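Long-range contacts in digeranylgeranylglycerophospholipid reductase (Sulfolobus acidocaldarius, PDB 4OPD), which uses bound FAD to hydrogenate the isoprenoid double bonds of digeranylgeranylglycerophospholipids, yielding the saturated lipids of archaeal membranes: residues A183-R188 and L231-G236; L269-R274 and F292-V297; L348-R353 and N443-F448. All coordinates share one frame; numbering follows the deposited sequence.

Contact 1 (A183-R188 and L231-G236); sequences ADVAYR and LGIQGG. With FDA (dihydroflavine-adenine dinucleotide), chain C.
Val185 and Ile233 meet side by side on one face of an antiparallel strand pair, their branches pointing the same way. In both residues CG1 sits between the backbone N and the carbonyl carbon (chi1 57° in Val185, 65° in Ile233), and this turns the two CG1 atoms onto each other. Val185 CG1 lies 3.4 Å from Ile233 CG1, tighter than ordinary van der Waals contact, while Ile233 CD1 passes 4.0 Å from the same Val185 CG1. The backbones beneath form a hydrogen-bonded pair, with Ile233 N 2.8 Å from Val185 O and Val185 N 2.9 Å from Ile233 O.

Farther along, Tyr187 N reaches Leu231 O at 2.9 Å and the return bond completes a second such pair. Tyr187 holds CG opposite its backbone N (chi1 171°), which carries the ring off Leu231 and into edge-to-face contacts with His243 and Tyr246; its hydroxyl bonds Glu189. The Leu231 side chain also turns to helix 242-253, touching Ile242, Tyr245 and Tyr246. At the other end, where the strand containing Leu231 gives out, Gly235 N extends the pairing to Ala183 O at 2.8 Å.

At the Ala186-Gly232 pair, which is non-hydrogen-bonded, the opposite face bears a single methyl, and Ala186 CB is 3.5 Å from C7M of the dihydroflavin. Asp184 brings a carboxylate near the strand of Gln234, though its placing rests on one of two conformers. In this part of the geranylgeranyl reductase catalytic region, then, Val185, Leu231 and Tyr187 pack on helix 242-253, with Ile233 on the same face, while the Ala186 methyl meets the flavin. Chemically, the backbone polar groups are spent largely on one another, and the flavin methyl C7M is met here by another methyl, an apolar contact.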
loop_
_atom_site.group_PDB
_atom_site.type_symbol
_atom_site.label_atom_id
_atom_site.label_comp_id
_atom_site.label_asym_id
_atom_site.label_seq_id
_atom_site.Cartn_x
_atom_site.Cartn_y
_atom_site.Cartn_z
ATOM N N ALA A 183 -9.551 3.996 -4.464
ATOM C CA ALA A 183 -8.186 4.475 -4.577
ATOM C C ALA A 183 -8.140 5.975 -4.365
ATOM O O ALA A 183 -9.163 6.657 -4.469
ATOM C CB ALA A 183 -7.606 4.104 -5.937
ATOM N N ASP A 184 -6.950 6.479 -4.051
ATOM C CA ASP A 184 -6.678 7.909 -3.941
ATOM C C ASP A 184 -5.781 8.376 -5.068
ATOM O O ASP A 184 -4.978 7.591 -5.591
ATOM C CB ASP A 184 -5.961 8.252 -2.637
ATOM C CG ASP A 184 -6.839 8.145 -1.428
ATOM O OD1 ASP A 184 -8.067 7.955 -1.577
ATOM O OD2 ASP A 184 -6.277 8.285 -0.318
ATOM N N VAL A 185 -5.879 9.647 -5.419
ATOM C CA VAL A 185 -4.806 10.232 -6.208
ATOM C C VAL A 185 -4.030 11.019 -5.174
ATOM O O VAL A 185 -4.615 11.617 -4.263
ATOM C CB VAL A 185 -5.291 11.119 -7.379
ATOM C CG1 VAL A 185 -6.171 12.205 -6.904
ATOM C CG2 VAL A 185 -4.092 11.710 -8.146
ATOM N N ALA A 186 -2.710 10.970 -5.267
ATOM C CA ALA A 186 -1.879 11.623 -4.272
ATOM C C ALA A 186 -0.721 12.309 -4.976
ATOM O O ALA A 186 -0.265 11.847 -6.016
ATOM C CB ALA A 186 -1.389 10.603 -3.235
ATOM N N TYR A 187 -0.274 13.431 -4.423
ATOM C CA TYR A 187 0.751 14.242 -5.061
ATOM C C TYR A 187 1.664 14.798 -3.982
ATOM O O TYR A 187 1.186 15.155 -2.900
ATOM C CB TYR A 187 0.107 15.371 -5.872
ATOM C CG TYR A 187 1.077 16.399 -6.389
ATOM C CD1 TYR A 187 1.750 16.204 -7.597
ATOM C CD2 TYR A 187 1.319 17.568 -5.685
ATOM C CE1 TYR A 187 2.649 17.157 -8.079
ATOM C CE2 TYR A 187 2.210 18.518 -6.159
ATOM C CZ TYR A 187 2.872 18.307 -7.350
ATOM O OH TYR A 187 3.760 19.259 -7.809
ATOM N N ARG A 188 2.968 14.850 -4.257
ATOM C CA ARG A 188 3.922 15.413 -3.296
ATOM C C ARG A 188 5.066 16.159 -3.965
ATOM O O ARG A 188 5.422 15.868 -5.112
ATOM C CB ARG A 188 4.494 14.311 -2.388
ATOM C CG ARG A 188 5.465 13.330 -3.057
ATOM C CD ARG A 188 6.915 13.849 -3.070
ATOM N NE ARG A 188 7.853 12.903 -3.668
ATOM C CZ ARG A 188 7.989 12.692 -4.975
ATOM N NH1 ARG A 188 7.241 13.353 -5.855
ATOM N NH2 ARG A 188 8.882 11.811 -5.405
ATOM N N LEU A 231 -0.472 15.642 -0.551
ATOM C CA LEU A 231 -1.820 15.287 -0.115
ATOM C C LEU A 231 -2.361 14.146 -0.954
ATOM O O LEU A 231 -1.849 13.862 -2.035
ATOM C CB LEU A 231 -2.771 16.487 -0.204
ATOM C CG LEU A 231 -3.349 16.827 -1.585
ATOM C CD1 LEU A 231 -4.556 17.742 -1.465
ATOM C CD2 LEU A 231 -2.287 17.448 -2.526
ATOM N N GLY A 232 -3.396 13.484 -0.446
ATOM C CA GLY A 232 -4.136 12.510 -1.232
ATOM C C GLY A 232 -5.622 12.796 -1.131
ATOM O O GLY A 232 -6.089 13.247 -0.091
ATOM N N ILE A 233 -6.348 12.584 -2.220
ATOM C CA ILE A 233 -7.794 12.779 -2.228
ATOM C C ILE A 233 -8.448 11.550 -2.857
ATOM O O ILE A 233 -7.843 10.894 -3.708
ATOM C CB ILE A 233 -8.214 14.056 -2.993
ATOM C CG1 ILE A 233 -7.881 13.938 -4.474
ATOM C CG2 ILE A 233 -7.537 15.327 -2.402
ATOM C CD1 ILE A 233 -8.248 15.183 -5.296
ATOM N N GLN A 234 -9.664 11.224 -2.420
ATOM C CA GLN A 234 -10.335 10.010 -2.883
ATOM C C GLN A 234 -10.719 10.127 -4.352
ATOM O O GLN A 234 -11.169 11.179 -4.794
ATOM C CB GLN A 234 -11.578 9.719 -2.046
ATOM C CG GLN A 234 -12.346 8.447 -2.452
ATOM C CD GLN A 234 -13.525 8.181 -1.527
ATOM O OE1 GLN A 234 -14.048 9.113 -0.922
ATOM N NE2 GLN A 234 -13.943 6.910 -1.407
ATOM N N GLY A 235 -10.541 9.047 -5.106
ATOM C CA GLY A 235 -10.906 9.043 -6.512
ATOM C C GLY A 235 -12.382 8.774 -6.716
ATOM O O GLY A 235 -13.092 8.428 -5.783
ATOM N N GLY A 236 -12.852 8.927 -7.949
ATOM C CA GLY A 236 -14.208 8.549 -8.288
ATOM C C GLY A 236 -15.284 9.406 -7.653
ATOM O O GLY A 236 -16.452 8.990 -7.601
HETATM P PA FDA C . 5.691 0.568 -7.583
HETATM O O1A FDA C . 4.758 1.311 -8.448
HETATM O O2A FDA C . 6.585 1.350 -6.615
HETATM O O5B FDA C . 6.632 -0.247 -8.556
HETATM C C5B FDA C . 6.070 -0.852 -9.738
HETATM C C4B FDA C . 7.198 -1.057 -10.725
HETATM O O4B FDA C . 6.743 -1.901 -11.801
HETATM C C3B FDA C . 7.741 0.224 -11.369
HETATM O O3B FDA C . 9.136 0.334 -11.100
HETATM C C2B FDA C . 7.376 0.080 -12.857
HETATM O O2B FDA C . 8.395 0.596 -13.711
HETATM C C1B FDA C . 7.288 -1.432 -13.015
HETATM N N9A FDA C . 6.430 -1.929 -14.085
HETATM C C8A FDA C . 5.094 -1.672 -14.264
HETATM N N7A FDA C . 4.556 -2.314 -15.276
HETATM C C5A FDA C . 5.617 -3.032 -15.811
HETATM C C6A FDA C . 5.709 -3.917 -16.902
HETATM N N6A FDA C . 4.667 -4.273 -17.662
HETATM N N1A FDA C . 6.918 -4.470 -17.158
HETATM C C2A FDA C . 7.956 -4.138 -16.388
HETATM N N3A FDA C . 7.984 -3.340 -15.320
HETATM C C4A FDA C . 6.775 -2.812 -15.082
HETATM N N1 FDA C . 3.595 4.215 1.238
HETATM C C2 FDA C . 4.263 4.210 2.437
HETATM O O2 FDA C . 4.494 3.169 3.044
HETATM N N3 FDA C . 4.692 5.425 2.909
HETATM C C4 FDA C . 4.404 6.668 2.387
HETATM O O4 FDA C . 5.003 7.662 2.793
HETATM C C4X FDA C . 3.558 6.619 1.268
HETATM N N5 FDA C . 3.171 7.780 0.699
HETATM C C5X FDA C . 2.684 7.802 -0.593
HETATM C C6 FDA C . 2.570 8.994 -1.295
HETATM C C7 FDA C . 2.124 9.024 -2.606
HETATM C C7M FDA C . 2.074 10.336 -3.343
HETATM C C8 FDA C . 1.744 7.828 -3.234
HETATM C C8M FDA C . 1.293 7.830 -4.670
HETATM C C9 FDA C . 1.851 6.624 -2.534
HETATM C C9A FDA C . 2.327 6.602 -1.224
HETATM N N10 FDA C . 2.487 5.404 -0.494
HETATM C C10 FDA C . 3.224 5.411 0.675
HETATM C "C1'" FDA C . 2.184 4.090 -1.110
HETATM C "C2'" FDA C . 3.473 3.414 -1.599
HETATM O "O2'" FDA C . 4.327 4.355 -2.257
HETATM C "C3'" FDA C . 3.145 2.258 -2.545
HETATM O "O3'" FDA C . 2.203 1.420 -1.894
HETATM C "C4'" FDA C . 4.352 1.368 -2.878
HETATM O "O4'" FDA C . 5.485 2.130 -3.298
HETATM C "C5'" FDA C . 4.023 0.307 -3.908
HETATM O "O5'" FDA C . 5.221 -0.401 -4.301
HETATM P P FDA C . 5.157 -1.424 -5.513
HETATM O O1P FDA C . 6.469 -2.093 -5.657
HETATM O O2P FDA C . 3.962 -2.366 -5.374
HETATM O O3P FDA C . 4.824 -0.511 -6.760
#

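Contact 2 (L269-R274 and F292-V297); sequences LVPTRR and FTVNPV. With GRG (geranylgeranyl diphosphate), chain F; GRG (geranylgeranyl diphosphate), chain E.
Arg273 is caught between an aromatic ring and another arginine: Phe292 CD2 lies over one face of its guanidinium, toward the rim, and the guanidinium of Arg274 lies over the centre of the other. The ring is inclined 40° to the Arg273 plane, with Phe292 CD2 3.4 Å from Arg273 NE. A bend at chi3 (-80°) brings the end of Arg273 back to the ring although its CB points away. Arg273 NE is held by Arg274 O at 2.7 Å in a nearly straight bond within the guanidinium plane, and this fixes the flat group's rotation. Glu176 and Asp349 form salt bridges to Arg273 and Arg274 respectively, which probably offsets the nearness of the two positive charges.

Phe292 CD1 also packs against Pro271 CB at 3.8 Å. Next comes Val294, with CG1 opposite the backbone N (chi1 179°) and directed at Val270 CG2, 3.7 Å away; CG2 meets the ring of Pro271. Val294 CB sits only 3.1 Å from Pro271 O, so the packing there is tight. A water bridges the backbones where strand pairing is absent, accepting from Arg273 N at 3.1 Å and lying within hydrogen-bonding reach of Val294 O. Pro296 closes this side against the carbonyls of Thr272 and Arg273.

Just before Pro296, Asn295 makes an Asx turn, OD1 taking Val297 N at 2.9 Å, and ND2 is left to donate to O1 of the geranylgeranyl group of chain F at 2.9 Å and to Tyr341. Segment 292-297 lies between the FAD-binding residues Asp289 and Gly301, in the loop ahead of helix 302-322, consistent with the cofactor-binding loop of Rossmann-type flavoproteins, here bordering both the flavin and the bound isoprenoid ligand.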
loop_
_atom_site.group_PDB
_atom_site.type_symbol
_atom_site.label_atom_id
_atom_site.label_comp_id
_atom_site.label_asym_id
_atom_site.label_seq_id
_atom_site.Cartn_x
_atom_site.Cartn_y
_atom_site.Cartn_z
ATOM N N LEU A 269 -1.369 7.183 -8.398
ATOM C CA LEU A 269 -2.538 6.618 -7.737
ATOM C C LEU A 269 -2.120 5.618 -6.666
ATOM O O LEU A 269 -1.066 4.996 -6.765
ATOM C CB LEU A 269 -3.465 5.958 -8.766
ATOM C CG LEU A 269 -3.888 6.953 -9.857
ATOM C CD1 LEU A 269 -4.984 6.408 -10.717
ATOM C CD2 LEU A 269 -4.343 8.261 -9.249
ATOM N N VAL A 270 -2.944 5.483 -5.635
ATOM C CA VAL A 270 -2.672 4.518 -4.583
ATOM C C VAL A 270 -3.983 3.830 -4.170
ATOM O O VAL A 270 -4.960 4.490 -3.805
ATOM C CB VAL A 270 -1.963 5.204 -3.379
ATOM C CG1 VAL A 270 -2.796 6.345 -2.825
ATOM C CG2 VAL A 270 -1.591 4.198 -2.297
ATOM N N PRO A 271 -4.016 2.494 -4.268
ATOM C CA PRO A 271 -5.190 1.726 -3.832
ATOM C C PRO A 271 -5.443 1.886 -2.330
ATOM O O PRO A 271 -4.485 2.050 -1.572
ATOM C CB PRO A 271 -4.820 0.280 -4.178
ATOM C CG PRO A 271 -3.358 0.254 -4.285
ATOM C CD PRO A 271 -2.943 1.626 -4.773
ATOM N N THR A 272 -6.705 1.873 -1.914
ATOM C CA THR A 272 -7.042 2.022 -0.494
ATOM C C THR A 272 -8.137 1.039 -0.111
ATOM O O THR A 272 -9.179 1.432 0.425
ATOM C CB THR A 272 -7.532 3.434 -0.145
ATOM O OG1 THR A 272 -8.750 3.709 -0.855
ATOM C CG2 THR A 272 -6.466 4.480 -0.485
ATOM N N ARG A 273 -7.889 -0.237 -0.370
ATOM C CA ARG A 273 -8.882 -1.271 -0.087
ATOM C C ARG A 273 -8.238 -2.559 0.395
ATOM O O ARG A 273 -7.010 -2.684 0.433
ATOM C CB ARG A 273 -9.714 -1.562 -1.338
ATOM C CG ARG A 273 -8.890 -1.824 -2.594
ATOM C CD ARG A 273 -9.711 -2.673 -3.584
ATOM N NE ARG A 273 -9.680 -4.087 -3.222
ATOM C CZ ARG A 273 -10.284 -5.054 -3.918
ATOM N NH1 ARG A 273 -10.175 -6.325 -3.541
ATOM N NH2 ARG A 273 -11.005 -4.749 -4.988
ATOM N N ARG A 274 -9.084 -3.516 0.758
ATOM C CA ARG A 274 -8.653 -4.876 1.053
ATOM C C ARG A 274 -7.863 -5.404 -0.139
ATOM O O ARG A 274 -8.030 -4.909 -1.257
ATOM C CB ARG A 274 -9.880 -5.759 1.339
ATOM C CG ARG A 274 -10.761 -5.941 0.091
ATOM C CD ARG A 274 -12.258 -5.987 0.433
ATOM N NE ARG A 274 -13.085 -6.014 -0.773
ATOM C CZ ARG A 274 -13.415 -4.945 -1.494
ATOM N NH1 ARG A 274 -12.997 -3.732 -1.144
ATOM N NH2 ARG A 274 -14.175 -5.088 -2.575
ATOM N N PHE A 292 -3.243 -4.655 -4.477
ATOM C CA PHE A 292 -3.950 -3.797 -3.503
ATOM C C PHE A 292 -3.521 -4.031 -2.051
ATOM O O PHE A 292 -4.373 -4.226 -1.180
ATOM C CB PHE A 292 -5.476 -3.986 -3.593
ATOM C CG PHE A 292 -6.018 -3.913 -4.990
ATOM C CD1 PHE A 292 -5.476 -3.036 -5.920
ATOM C CD2 PHE A 292 -7.079 -4.732 -5.374
ATOM C CE1 PHE A 292 -5.980 -2.954 -7.197
ATOM C CE2 PHE A 292 -7.581 -4.670 -6.665
ATOM C CZ PHE A 292 -7.033 -3.776 -7.576
ATOM N N THR A 293 -2.217 -3.972 -1.788
ATOM C CA THR A 293 -1.704 -4.239 -0.453
ATOM C C THR A 293 -1.634 -3.004 0.473
ATOM O O THR A 293 -1.201 -3.118 1.610
ATOM C CB THR A 293 -0.310 -4.881 -0.530
ATOM O OG1 THR A 293 0.512 -4.154 -1.449
ATOM C CG2 THR A 293 -0.430 -6.318 -1.019
ATOM N N VAL A 294 -2.113 -1.856 0.013
ATOM C CA VAL A 294 -1.952 -0.614 0.765
ATOM C C VAL A 294 -2.938 -0.535 1.926
ATOM O O VAL A 294 -4.083 -0.920 1.782
ATOM C CB VAL A 294 -2.145 0.594 -0.147
ATOM C CG1 VAL A 294 -2.009 1.886 0.613
ATOM C CG2 VAL A 294 -1.140 0.538 -1.286
ATOM N N ASN A 295 -2.466 -0.039 3.068
ATOM C CA ASN A 295 -3.309 0.229 4.241
ATOM C C ASN A 295 -4.445 1.197 3.889
ATOM O O ASN A 295 -4.189 2.353 3.554
ATOM C CB ASN A 295 -2.431 0.804 5.357
ATOM C CG ASN A 295 -3.180 0.979 6.662
ATOM O OD1 ASN A 295 -4.179 1.686 6.725
ATOM N ND2 ASN A 295 -2.706 0.316 7.705
ATOM N N PRO A 296 -5.706 0.738 3.962
ATOM C CA PRO A 296 -6.788 1.617 3.494
ATOM C C PRO A 296 -6.968 2.912 4.297
ATOM O O PRO A 296 -7.598 3.848 3.799
ATOM C CB PRO A 296 -8.029 0.729 3.635
ATOM C CG PRO A 296 -7.485 -0.676 3.515
ATOM C CD PRO A 296 -6.202 -0.611 4.292
ATOM N N VAL A 297 -6.439 2.978 5.514
ATOM C CA VAL A 297 -6.706 4.143 6.344
ATOM C C VAL A 297 -5.593 5.175 6.255
ATOM O O VAL A 297 -5.877 6.353 6.032
ATOM C CB VAL A 297 -6.944 3.756 7.814
ATOM C CG1 VAL A 297 -6.810 4.970 8.731
ATOM C CG2 VAL A 297 -8.330 3.159 7.961
HETATM C C20 GRG F . -10.858 10.536 15.458
HETATM C C19 GRG F . -13.066 11.538 14.472
HETATM C C18 GRG F . -12.341 10.422 15.191
HETATM C C17 GRG F . -13.006 9.330 15.608
HETATM C C16 GRG F . -12.293 8.217 16.348
HETATM C C14 GRG F . -13.089 4.866 17.351
HETATM C C13 GRG F . -12.239 5.689 16.410
HETATM C C15 GRG F . -12.812 6.934 15.775
HETATM C C12 GRG F . -10.989 5.297 16.085
HETATM C C11 GRG F . -10.374 4.026 16.627
HETATM C C9 GRG F . -10.670 2.929 15.611
HETATM C C8 GRG F . -9.454 2.644 14.743
HETATM C C10 GRG F . -9.470 1.388 13.897
HETATM C C7 GRG F . -8.385 3.477 14.723
HETATM C C6 GRG F . -7.104 3.225 13.934
HETATM C C5 GRG F . -7.132 3.513 12.464
HETATM C C3 GRG F . -5.700 3.431 11.973
HETATM C C4 GRG F . -4.716 4.501 12.383
HETATM C C2 GRG F . -5.290 2.427 11.168
HETATM C C1 GRG F . -3.853 2.396 10.670
HETATM O O1 GRG F . -3.410 1.078 10.430
HETATM C C20 GRG E . -8.372 8.765 5.439
HETATM C C19 GRG E . -10.147 10.551 6.087
HETATM C C18 GRG E . -8.795 9.911 6.334
HETATM C C17 GRG E . -8.012 10.364 7.350
HETATM C C16 GRG E . -6.619 9.853 7.712
HETATM C C14 GRG E . -6.553 8.732 10.980
HETATM C C13 GRG E . -5.793 8.493 9.697
HETATM C C15 GRG E . -6.558 8.500 8.385
HETATM C C12 GRG E . -4.461 8.235 9.754
HETATM C C11 GRG E . -3.751 8.207 11.101
HETATM C C9 GRG E . -2.266 7.893 10.977
HETATM C C8 GRG E . -1.829 6.840 11.986
HETATM C C10 GRG E . -2.233 6.978 13.433
HETATM C C7 GRG E . -1.074 5.783 11.602
HETATM C C6 GRG E . -0.636 4.689 12.561
HETATM C C5 GRG E . 0.864 4.594 12.722
HETATM C C3 GRG E . 1.576 3.755 11.672
HETATM C C4 GRG E . 1.789 4.315 10.287
HETATM C C2 GRG E . 2.047 2.522 11.981
HETATM C C1 GRG E . 2.815 1.610 11.029
HETATM O O1 GRG E . 2.161 1.323 9.816
HETATM P PA GRG E . 1.798 -0.180 9.478
HETATM O O1A GRG E . 0.298 -0.284 9.494
HETATM O O3A GRG E . 2.397 -1.155 10.558
HETATM O O2A GRG E . 2.304 -0.561 8.109
HETATM O O HOH W 1 -5.079 -1.255 -1.022
#

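Contact 3 (L348-R353 and N443-F448); sequences LDIFRR and NVLTEF. With GRG (geranylgeranyl diphosphate), chain F.
Arg353 leans across to Phe448 and Leu445, starting with CB, which sits at the edge of the Phe448 ring, 3.8 Å from CE2 and in the ring plane. Its CG turns opposite the carbonyl carbon (chi1 -64°) and lies over a face of the neighbouring Arg352 guanidinium. The chain then runs extended, so that Arg353 CD passes 4.1 Å from Phe448 CD2. Farther out the character changes from apolar to charged: Arg353 NE donates to Asp349 OD1 at 3.0 Å, in the guanidinium plane but from above the carboxylate plane. Arg353 CZ comes to rest beneath a methyl, Leu445 CD2, 3.9 Å away over the centre of the guanidinium face. Arg353 NH2 completes a side-on salt bridge to Asp349 OD1 at 2.9 Å, and NH1 bonds Asn449.

These residues belong to helices 332-355 and 434-452 of the helical C-terminal part of the chain, whose segments run almost parallel (14°) with axes 11.1 Å apart, bridged by Ile350, Arg353, Leu445 and Phe448. On the other side of helix 332-355, Phe351 turns one ring face to the isoprenoid of chain F.

Replacing Arg353 by an alanine would probably leave Leu445 CD2 without its flat cover and Asp349 OD1 dependent on Arg352 among the donors of this helix segment. In one of its two conformers, and so less certainly, Ile350 sets CG2 over the Phe448 ring in a CH-pi contact, 3.7 Å from the centroid and 11° off the normal, while Ile350 CD1 packs 3.6 Å from Leu445 CD2.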
loop_
_atom_site.group_PDB
_atom_site.type_symbol
_atom_site.label_atom_id
_atom_site.label_comp_id
_atom_site.label_asym_id
_atom_site.label_seq_id
_atom_site.Cartn_x
_atom_site.Cartn_y
_atom_site.Cartn_z
ATOM N N LEU A 348 -9.854 -2.360 8.011
ATOM C CA LEU A 348 -9.626 -0.929 7.808
ATOM C C LEU A 348 -10.294 -0.395 6.547
ATOM O O LEU A 348 -10.491 0.810 6.416
ATOM C CB LEU A 348 -8.132 -0.641 7.769
ATOM C CG LEU A 348 -7.402 -0.830 9.100
ATOM C CD1 LEU A 348 -5.914 -0.619 8.881
ATOM C CD2 LEU A 348 -7.946 0.111 10.188
ATOM N N ASP A 349 -10.615 -1.292 5.612
ATOM C CA ASP A 349 -11.391 -0.944 4.423
ATOM C C ASP A 349 -12.767 -0.434 4.865
ATOM O O ASP A 349 -13.268 0.571 4.368
ATOM C CB ASP A 349 -11.516 -2.172 3.482
ATOM C CG ASP A 349 -11.946 -1.812 2.059
ATOM O OD1 ASP A 349 -12.450 -0.696 1.832
ATOM O OD2 ASP A 349 -11.787 -2.658 1.143
ATOM N N ILE A 350 -13.378 -1.118 5.820
ATOM C CA ILE A 350 -14.639 -0.663 6.403
ATOM C C ILE A 350 -14.457 0.683 7.081
ATOM O O ILE A 350 -15.209 1.629 6.841
ATOM C CB ILE A 350 -15.191 -1.670 7.427
ATOM C CG1 ILE A 350 -15.583 -2.966 6.722
ATOM C CG2 ILE A 350 -16.414 -1.099 8.142
ATOM C CD1 ILE A 350 -16.820 -2.823 5.887
ATOM N N PHE A 351 -13.439 0.764 7.938
ATOM C CA PHE A 351 -13.247 1.947 8.765
ATOM C C PHE A 351 -12.983 3.164 7.881
ATOM O O PHE A 351 -13.518 4.227 8.141
ATOM C CB PHE A 351 -12.108 1.731 9.775
ATOM C CG PHE A 351 -12.050 2.770 10.860
ATOM C CD1 PHE A 351 -13.077 2.876 11.788
ATOM C CD2 PHE A 351 -10.975 3.627 10.958
ATOM C CE1 PHE A 351 -13.032 3.830 12.784
ATOM C CE2 PHE A 351 -10.923 4.583 11.955
ATOM C CZ PHE A 351 -11.954 4.679 12.869
ATOM N N ARG A 352 -12.172 2.992 6.830
ATOM C CA ARG A 352 -11.914 4.055 5.864
ATOM C C ARG A 352 -13.192 4.702 5.346
ATOM O O ARG A 352 -13.283 5.917 5.237
ATOM C CB ARG A 352 -11.118 3.507 4.655
ATOM C CG ARG A 352 -11.370 4.317 3.385
ATOM C CD ARG A 352 -10.650 3.774 2.177
ATOM N NE ARG A 352 -11.300 2.606 1.582
ATOM C CZ ARG A 352 -12.158 2.669 0.569
ATOM N NH1 ARG A 352 -12.494 3.840 0.069
ATOM N NH2 ARG A 352 -12.679 1.563 0.061
ATOM N N ARG A 353 -14.167 3.877 4.973
ATOM C CA ARG A 353 -15.398 4.380 4.361
ATOM C C ARG A 353 -16.159 5.289 5.332
ATOM O O ARG A 353 -16.793 6.277 4.936
ATOM C CB ARG A 353 -16.278 3.207 3.931
ATOM C CG ARG A 353 -15.630 2.362 2.853
ATOM C CD ARG A 353 -16.224 0.970 2.775
ATOM N NE ARG A 353 -15.349 0.130 1.968
ATOM C CZ ARG A 353 -15.674 -0.391 0.797
ATOM N NH1 ARG A 353 -16.883 -0.197 0.290
ATOM N NH2 ARG A 353 -14.786 -1.130 0.144
ATOM N N ASN A 443 -21.080 -8.852 0.228
ATOM C CA ASN A 443 -22.352 -8.550 0.895
ATOM C C ASN A 443 -22.167 -7.695 2.150
ATOM O O ASN A 443 -22.954 -6.776 2.409
ATOM C CB ASN A 443 -23.097 -9.839 1.238
ATOM C CG ASN A 443 -23.781 -10.447 0.032
ATOM O OD1 ASN A 443 -23.880 -9.812 -1.021
ATOM N ND2 ASN A 443 -24.268 -11.679 0.179
ATOM N N VAL A 444 -21.138 -7.997 2.931
ATOM C CA VAL A 444 -20.811 -7.191 4.100
ATOM C C VAL A 444 -20.537 -5.744 3.684
ATOM O O VAL A 444 -21.063 -4.808 4.282
ATOM C CB VAL A 444 -19.586 -7.753 4.843
ATOM C CG1 VAL A 444 -19.025 -6.733 5.842
ATOM C CG2 VAL A 444 -19.939 -9.043 5.529
ATOM N N LEU A 445 -19.738 -5.569 2.638
ATOM C CA LEU A 445 -19.415 -4.232 2.137
ATOM C C LEU A 445 -20.661 -3.518 1.607
ATOM O O LEU A 445 -20.886 -2.345 1.900
ATOM C CB LEU A 445 -18.341 -4.316 1.042
ATOM C CG LEU A 445 -17.008 -4.870 1.540
ATOM C CD1 LEU A 445 -16.064 -5.146 0.388
ATOM C CD2 LEU A 445 -16.377 -3.882 2.502
ATOM N N THR A 446 -21.479 -4.227 0.844
ATOM C CA THR A 446 -22.672 -3.626 0.272
ATOM C C THR A 446 -23.633 -3.184 1.364
ATOM O O THR A 446 -24.194 -2.090 1.303
ATOM C CB THR A 446 -23.384 -4.597 -0.688
ATOM O OG1 THR A 446 -22.557 -4.798 -1.835
ATOM C CG2 THR A 446 -24.715 -4.023 -1.140
ATOM N N GLU A 447 -23.815 -4.031 2.372
ATOM C CA GLU A 447 -24.681 -3.676 3.484
ATOM C C GLU A 447 -24.097 -2.481 4.231
ATOM O O GLU A 447 -24.831 -1.574 4.614
ATOM C CB GLU A 447 -24.875 -4.858 4.431
ATOM C CG GLU A 447 -25.663 -6.007 3.827
ATOM C CD GLU A 447 -25.920 -7.127 4.817
ATOM O OE1 GLU A 447 -26.139 -6.827 6.013
ATOM O OE2 GLU A 447 -25.906 -8.309 4.401
ATOM N N PHE A 448 -22.779 -2.463 4.416
ATOM C CA PHE A 448 -22.160 -1.350 5.133
ATOM C C PHE A 448 -22.301 -0.031 4.380
ATOM O O PHE A 448 -22.652 0.985 4.976
ATOM C CB PHE A 448 -20.678 -1.589 5.423
ATOM C CG PHE A 448 -20.058 -0.475 6.224
ATOM C CD1 PHE A 448 -20.481 -0.234 7.525
ATOM C CD2 PHE A 448 -19.105 0.363 5.669
ATOM C CE1 PHE A 448 -19.942 0.808 8.274
ATOM C CE2 PHE A 448 -18.564 1.398 6.402
ATOM C CZ PHE A 448 -18.982 1.626 7.713
HETATM C C20 GRG F . -10.858 10.536 15.458
HETATM C C19 GRG F . -13.066 11.538 14.472
HETATM C C18 GRG F . -12.341 10.422 15.191
HETATM C C17 GRG F . -13.006 9.330 15.608
HETATM C C16 GRG F . -12.293 8.217 16.348
HETATM C C14 GRG F . -13.089 4.866 17.351
HETATM C C13 GRG F . -12.239 5.689 16.410
HETATM C C15 GRG F . -12.812 6.934 15.775
HETATM C C12 GRG F . -10.989 5.297 16.085
HETATM C C11 GRG F . -10.374 4.026 16.627
HETATM C C9 GRG F . -10.670 2.929 15.611
HETATM C C8 GRG F . -9.454 2.644 14.743
HETATM C C10 GRG F . -9.470 1.388 13.897
HETATM C C7 GRG F . -8.385 3.477 14.723
HETATM C C6 GRG F . -7.104 3.225 13.934
HETATM C C5 GRG F . -7.132 3.513 12.464
HETATM C C3 GRG F . -5.700 3.431 11.973
HETATM C C4 GRG F . -4.716 4.501 12.383
HETATM C C2 GRG F . -5.290 2.427 11.168
HETATM C C1 GRG F . -3.853 2.396 10.670
HETATM O O1 GRG F . -3.410 1.078 10.430
#

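The three contacts form a chain from the flavin toward the C-terminal helices. Contacts 1 and 2, with centres about 11 Å apart, share one mixed sheet: strands 183-193 and 261-271 are neighbours, and Asp184 N lies 2.8 Å from Val270 O, probably hydrogen-bonded. Contacts 2 and 3, about 14 Å apart between centres, are tied by charge, Arg274 NH1 meeting Asp349 OD2 at 2.8 Å in a salt bridge. Contact 1 meets the flavin directly, Val294 and Val270 of contact 2 touch it too, and residues of contacts 2 and 3 reach the isoprenoid of chain F. Contact 3 lies farthest from contact 1, about 19 Å centre to centre.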